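Side-chain contacts in anaerobically-induced outer membrane porin OprE (Pseudomonas aeruginosa, PDB 4FRX), which probably acts as a porin of the OprD family, letting small solutes pass through the outer membrane: residues Y202-N205 with T209-Y212; G227-W232 with V238-L243. One frame throughout, in Å; residues are numbered along the deposited sequence.

Contact 1: Y202-N205 with T209-Y212; sequences YKVN and TLQY. With C8E ((hydroxyethyloxy)tri(ethyloxy)octane), chain C.
Tyr202 and Leu210 form an antiparallel hydrogen-bonded pair, in which Tyr202 N donates a hydrogen bond to Leu210 O (2.8 Å) and Leu210 N donates one to Tyr202 O (2.9 Å); one residue on, Lys203 and Thr209 make the non-hydrogen-bonded pair. On the face that carries Lys203 and Thr209, the two side chains cross at about a right angle. Bends at chi2 (62°) and chi4 bring the lysine chain across to Thr209, where Lys203 NZ donates a hydrogen bond to Thr209 OG1 (2.9 Å) while CD also lies against that oxygen. The ammonium group has further, weak hydrogen bonds to the carbonyl oxygens of Asn205 and Leu208. Strands 195-203 and 208-217 are consecutive strands of the porin's beta-barrel, and this is the end of their hairpin, where the pairing gives way to the short connection; there Asn205 OD1 accepts a bond from Asp207 N. The other face, with Tyr202 and Leu210, is largely apolar and meets detergent. Val204, beyond the last bridge, sets its CG2 3.8 Å from Leu210 CG, while Leu210 CD1 lies near the plane of the Tyr202 ring at its edge, a loose approach of 4.4 Å to CD2. A (hydroxyethyloxy)tri(ethyloxy)octane molecule runs over one face of that ring: C8 is 3.8 Å from Tyr202 CD2, and C4 is 3.3 Å from the phenol OH. Val204 N lies above the ring plane, offset toward the rim. The ether end of the same detergent continues across to the second strand, bringing C13 within 3.5 Å of Leu210 CB. The Tyr202 ring also meets that of Phe156, their planes inclined at about 35°.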
loop_
_atom_site.group_PDB
_atom_site.type_symbol
_atom_site.label_atom_id
_atom_site.label_comp_id
_atom_site.label_asym_id
_atom_site.label_seq_id
_atom_site.Cartn_x
_atom_site.Cartn_y
_atom_site.Cartn_z
ATOM N N TYR A 202 -15.895 -7.148 10.162
ATOM C CA TYR A 202 -17.155 -7.244 10.900
ATOM C C TYR A 202 -17.297 -6.059 11.842
ATOM O O TYR A 202 -16.450 -5.841 12.707
ATOM C CB TYR A 202 -17.216 -8.528 11.720
ATOM C CG TYR A 202 -18.471 -8.644 12.558
ATOM C CD1 TYR A 202 -19.727 -8.655 11.962
ATOM C CD2 TYR A 202 -18.405 -8.744 13.940
ATOM C CE1 TYR A 202 -20.885 -8.766 12.723
ATOM C CE2 TYR A 202 -19.564 -8.855 14.713
ATOM C CZ TYR A 202 -20.798 -8.864 14.094
ATOM O OH TYR A 202 -21.951 -8.971 14.843
ATOM N N LYS A 203 -18.366 -5.291 11.663
ATOM C CA LYS A 203 -18.671 -4.171 12.543
ATOM C C LYS A 203 -19.476 -4.689 13.717
ATOM O O LYS A 203 -20.643 -5.027 13.563
ATOM C CB LYS A 203 -19.530 -3.142 11.802
ATOM C CG LYS A 203 -19.533 -1.787 12.457
ATOM C CD LYS A 203 -18.126 -1.254 12.446
ATOM C CE LYS A 203 -17.976 0.054 13.207
ATOM N NZ LYS A 203 -16.933 -0.052 14.274
ATOM N N VAL A 204 -18.862 -4.747 14.891
ATOM C CA VAL A 204 -19.540 -5.269 16.070
ATOM C C VAL A 204 -20.567 -4.261 16.570
ATOM O O VAL A 204 -21.684 -4.610 16.919
ATOM C CB VAL A 204 -18.536 -5.541 17.199
ATOM C CG1 VAL A 204 -19.259 -6.059 18.445
ATOM C CG2 VAL A 204 -17.459 -6.527 16.731
ATOM N N ASN A 205 -20.145 -3.008 16.626
ATOM C CA ASN A 205 -20.972 -1.898 17.048
ATOM C C ASN A 205 -20.296 -0.639 16.543
ATOM O O ASN A 205 -19.372 -0.710 15.731
ATOM C CB ASN A 205 -21.114 -1.860 18.574
ATOM C CG ASN A 205 -19.774 -1.876 19.296
ATOM O OD1 ASN A 205 -18.859 -1.132 18.959
ATOM N ND2 ASN A 205 -19.662 -2.729 20.309
ATOM N N THR A 209 -14.529 -2.843 15.389
ATOM C CA THR A 209 -14.508 -3.613 14.157
ATOM C C THR A 209 -13.474 -4.720 14.287
ATOM O O THR A 209 -12.399 -4.497 14.824
ATOM C CB THR A 209 -14.124 -2.717 12.959
ATOM O OG1 THR A 209 -15.184 -1.787 12.713
ATOM C CG2 THR A 209 -13.870 -3.554 11.683
ATOM N N LEU A 210 -13.811 -5.906 13.802
ATOM C CA LEU A 210 -12.873 -7.026 13.751
ATOM C C LEU A 210 -12.582 -7.351 12.282
ATOM O O LEU A 210 -13.398 -7.084 11.406
ATOM C CB LEU A 210 -13.502 -8.244 14.396
ATOM C CG LEU A 210 -14.075 -8.003 15.795
ATOM C CD1 LEU A 210 -14.703 -9.301 16.276
ATOM C CD2 LEU A 210 -12.971 -7.530 16.744
ATOM N N GLN A 211 -11.441 -7.966 12.021
ATOM C CA GLN A 211 -11.067 -8.294 10.660
ATOM C C GLN A 211 -10.373 -9.640 10.637
ATOM O O GLN A 211 -9.643 -9.980 11.562
ATOM C CB GLN A 211 -10.069 -7.276 10.155
ATOM C CG GLN A 211 -10.609 -5.886 9.875
ATOM C CD GLN A 211 -9.503 -4.977 9.395
ATOM O OE1 GLN A 211 -8.505 -4.786 10.095
ATOM N NE2 GLN A 211 -9.649 -4.441 8.186
ATOM N N TYR A 212 -10.617 -10.406 9.583
ATOM C CA TYR A 212 -9.825 -11.580 9.288
ATOM C C TYR A 212 -9.601 -11.553 7.802
ATOM O O TYR A 212 -10.562 -11.408 7.041
ATOM C CB TYR A 212 -10.538 -12.896 9.637
ATOM C CG TYR A 212 -9.825 -14.051 8.971
ATOM C CD1 TYR A 212 -8.637 -14.540 9.496
ATOM C CD2 TYR A 212 -10.287 -14.600 7.774
ATOM C CE1 TYR A 212 -7.948 -15.557 8.876
ATOM C CE2 TYR A 212 -9.598 -15.628 7.141
ATOM C CZ TYR A 212 -8.437 -16.102 7.700
ATOM O OH TYR A 212 -7.740 -17.114 7.083
HETATM C C1 C8E C . -26.051 -11.407 14.725
HETATM C C2 C8E C . -25.242 -12.421 13.925
HETATM C C3 C8E C . -23.972 -11.807 13.344
HETATM C C4 C8E C . -22.767 -12.101 14.227
HETATM C C5 C8E C . -21.854 -13.155 13.614
HETATM C C6 C8E C . -20.597 -13.308 14.460
HETATM C C7 C8E C . -19.352 -13.201 13.593
HETATM C C8 C8E C . -18.219 -12.521 14.347
HETATM O O9 C8E C . -16.993 -12.906 13.767
HETATM C C10 C8E C . -16.459 -11.944 12.882
HETATM C C11 C8E C . -15.006 -12.306 12.594
HETATM O O12 C8E C . -14.501 -11.474 11.575
HETATM C C13 C8E C . -13.337 -10.796 11.984
#

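Contact 2: G227-W232 with V238-L243; sequences GLIHNW and VLKTDL. With C8E ((hydroxyethyloxy)tri(ethyloxy)octane), chain F.
A single water, bound to three groups of both strands, bridges His230 and Thr241: it lies 2.6 Å from Thr241 OG1 and 2.9 Å from His230 ND1, and it donates to Leu239 O. It sits in the plane of the imidazole at the ring edge, a position that would restrain rotation of the ring. The hydroxyl of Thr241 reaches it with OG1 anti to the carbonyl carbon (chi1 -61°). Because Leu239 O also accepts the backbone N-H of Trp232, this carbonyl is gripped twice. The backbones pair antiparallel in unbroken register, with reciprocal hydrogen bonds in Leu228–Leu243, His230–Thr241 and Trp232–Leu239; the N-to-C directions of the two short segments make 167°. Along the water-bearing face, Leu228 and Leu243 lie side by side and point the same way, CD2 of the first meeting CD1 of the second at 4.1 Å. Detergent covers this apolar end, with C7 of a (hydroxyethyloxy)tri(ethyloxy)octane molecule 3.7 Å from Leu228 CB. The other face carries Ile229, Asn231, Lys240 and Asp242. Lys240 is extended beyond CG: its CB and CG run alongside Asn231, with Asn231 OD1 3.3 Å from Lys240 CB, before CE passes Ile229 CG2. Ile229 CD1 turns instead to the carboxylate of Asp242, 3.6 Å from OD2; the salt bridge of that acid goes to Arg244 through OD1. The contact is a hairpin of the OprD-family beta-barrel, strand 221-234 with strand 237-250, and each member is paired on its outer edge as well: Ile229 and Asn231 bond through their backbones to Thr209 and Asp207, while Val238 and Lys240 bond to Thr291 and Thr289 of strand 280-292, against which Leu239 and Thr241 also pack.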
loop_
_atom_site.group_PDB
_atom_site.type_symbol
_atom_site.label_atom_id
_atom_site.label_comp_id
_atom_site.label_asym_id
_atom_site.label_seq_id
_atom_site.Cartn_x
_atom_site.Cartn_y
_atom_site.Cartn_z
ATOM N N GLY A 227 -7.298 -8.611 12.889
ATOM C CA GLY A 227 -7.195 -7.204 13.217
ATOM C C GLY A 227 -8.320 -6.743 14.137
ATOM O O GLY A 227 -9.402 -7.317 14.160
ATOM N N LEU A 228 -8.066 -5.681 14.886
ATOM C CA LEU A 228 -9.104 -5.092 15.711
ATOM C C LEU A 228 -8.874 -3.604 15.686
ATOM O O LEU A 228 -7.739 -3.156 15.771
ATOM C CB LEU A 228 -9.009 -5.646 17.140
ATOM C CG LEU A 228 -9.800 -5.049 18.309
ATOM C CD1 LEU A 228 -10.014 -6.130 19.354
ATOM C CD2 LEU A 228 -9.100 -3.856 18.945
ATOM N N ILE A 229 -9.953 -2.837 15.566
ATOM C CA ILE A 229 -9.875 -1.402 15.712
ATOM C C ILE A 229 -10.960 -1.007 16.699
ATOM O O ILE A 229 -12.130 -1.340 16.507
ATOM C CB ILE A 229 -10.135 -0.678 14.391
ATOM C CG1 ILE A 229 -9.148 -1.147 13.317
ATOM C CG2 ILE A 229 -10.024 0.839 14.596
ATOM C CD1 ILE A 229 -7.807 -0.469 13.398
ATOM N N HIS A 230 -10.567 -0.323 17.766
ATOM C CA HIS A 230 -11.527 0.087 18.787
ATOM C C HIS A 230 -11.417 1.573 19.091
ATOM O O HIS A 230 -10.318 2.102 19.259
ATOM C CB HIS A 230 -11.322 -0.715 20.069
ATOM C CG HIS A 230 -12.274 -0.340 21.160
ATOM N ND1 HIS A 230 -11.960 0.580 22.137
ATOM C CD2 HIS A 230 -13.547 -0.731 21.408
ATOM C CE1 HIS A 230 -12.993 0.728 22.947
ATOM N NE2 HIS A 230 -13.969 -0.052 22.525
ATOM N N ASN A 231 -12.557 2.246 19.158
ATOM C CA ASN A 231 -12.572 3.664 19.478
ATOM C C ASN A 231 -13.264 3.900 20.815
ATOM O O ASN A 231 -14.375 3.438 21.029
ATOM C CB ASN A 231 -13.203 4.478 18.350
ATOM C CG ASN A 231 -12.226 4.732 17.196
ATOM O OD1 ASN A 231 -11.229 5.427 17.364
ATOM N ND2 ASN A 231 -12.516 4.175 16.029
ATOM N N TRP A 232 -12.583 4.610 21.708
ATOM C CA TRP A 232 -12.987 4.712 23.105
ATOM C C TRP A 232 -13.105 6.171 23.503
ATOM O O TRP A 232 -12.099 6.870 23.624
ATOM C CB TRP A 232 -11.940 4.026 23.989
ATOM C CG TRP A 232 -12.362 3.755 25.408
ATOM C CD1 TRP A 232 -13.262 4.461 26.160
ATOM C CD2 TRP A 232 -11.909 2.675 26.237
ATOM N NE1 TRP A 232 -13.386 3.891 27.407
ATOM C CE2 TRP A 232 -12.566 2.794 27.479
ATOM C CE3 TRP A 232 -11.010 1.620 26.050
ATOM C CZ2 TRP A 232 -12.348 1.900 28.528
ATOM C CZ3 TRP A 232 -10.795 0.734 27.092
ATOM C CH2 TRP A 232 -11.461 0.879 28.315
ATOM N N VAL A 238 -10.609 10.938 22.254
ATOM C CA VAL A 238 -10.862 9.581 21.781
ATOM C C VAL A 238 -9.562 8.780 21.759
ATOM O O VAL A 238 -8.549 9.262 21.237
ATOM C CB VAL A 238 -11.443 9.605 20.359
ATOM C CG1 VAL A 238 -11.513 8.186 19.782
ATOM C CG2 VAL A 238 -12.817 10.244 20.366
ATOM N N LEU A 239 -9.589 7.572 22.330
ATOM C CA LEU A 239 -8.458 6.659 22.221
ATOM C C LEU A 239 -8.789 5.579 21.212
ATOM O O LEU A 239 -9.807 4.903 21.329
ATOM C CB LEU A 239 -8.112 6.027 23.574
ATOM C CG LEU A 239 -7.016 4.950 23.539
ATOM C CD1 LEU A 239 -5.651 5.566 23.355
ATOM C CD2 LEU A 239 -7.053 4.061 24.789
ATOM N N LYS A 240 -7.942 5.459 20.198
ATOM C CA LYS A 240 -8.109 4.465 19.146
ATOM C C LYS A 240 -7.046 3.379 19.327
ATOM O O LYS A 240 -5.882 3.673 19.506
ATOM C CB LYS A 240 -7.956 5.128 17.790
ATOM C CG LYS A 240 -8.106 4.188 16.605
ATOM C CD LYS A 240 -7.830 4.928 15.304
ATOM C CE LYS A 240 -7.901 3.994 14.101
ATOM N NZ LYS A 240 -7.221 4.577 12.909
ATOM N N THR A 241 -7.476 2.126 19.313
ATOM C CA THR A 241 -6.597 0.989 19.541
ATOM C C THR A 241 -6.574 0.180 18.259
ATOM O O THR A 241 -7.620 -0.153 17.715
ATOM C CB THR A 241 -7.159 0.090 20.646
ATOM O OG1 THR A 241 -7.247 0.840 21.860
ATOM C CG2 THR A 241 -6.254 -1.111 20.868
ATOM N N ASP A 242 -5.381 -0.131 17.780
ATOM C CA ASP A 242 -5.229 -0.768 16.481
ATOM C C ASP A 242 -4.329 -1.968 16.712
ATOM O O ASP A 242 -3.149 -1.801 17.005
ATOM C CB ASP A 242 -4.611 0.256 15.520
ATOM C CG ASP A 242 -4.279 -0.311 14.142
ATOM O OD1 ASP A 242 -3.920 -1.500 14.010
ATOM O OD2 ASP A 242 -4.351 0.471 13.171
ATOM N N LEU A 243 -4.896 -3.171 16.596
ATOM C CA LEU A 243 -4.147 -4.417 16.829
ATOM C C LEU A 243 -4.100 -5.251 15.562
ATOM O O LEU A 243 -5.089 -5.345 14.829
ATOM C CB LEU A 243 -4.778 -5.244 17.950
ATOM C CG LEU A 243 -5.099 -4.533 19.256
ATOM C CD1 LEU A 243 -5.652 -5.534 20.272
ATOM C CD2 LEU A 243 -3.848 -3.859 19.797
HETATM C C3 C8E F . -11.188 -11.686 15.508
HETATM C C4 C8E F . -10.532 -10.738 16.517
HETATM C C5 C8E F . -9.189 -10.211 16.020
HETATM C C6 C8E F . -8.091 -10.279 17.074
HETATM C C7 C8E F . -7.413 -8.931 17.307
HETATM C C8 C8E F . -6.088 -8.789 16.558
HETATM O O9 C8E F . -4.994 -9.018 17.426
HETATM O O18 C8E F . -1.358 -15.868 21.691
HETATM C C19 C8E F . -0.503 -16.569 22.560
HETATM C C20 C8E F . 0.798 -15.823 22.414
HETATM O O21 C8E F . 1.133 -15.317 23.678
HETATM O O HOH W 1 -9.521 2.114 22.234
#

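Contacts 1 and 2 are successive hairpins of the barrel wall, their centres 11 Å apart, and they adjoin where strand 208-217 pairs with strand 221-234. Probable backbone hydrogen bonds join them there: Gln211 O to Gly227 N and Thr209 N to Ile229 O, both 3.0 Å. On the detergent-lined face the leucines continue from one hairpin to the next, Leu210 CD2 lying 4.2 Å from Leu228 CD1. The detergent at Leu228 and Leu243 of contact 2 also reaches contact 1, its C4 4.0 Å from Leu210 CD2, consistent with this face being the lipid-facing exterior of the barrel. The opposite face, bearing Lys203, Thr209, Asn231, Lys240 and Asp242, is more polar.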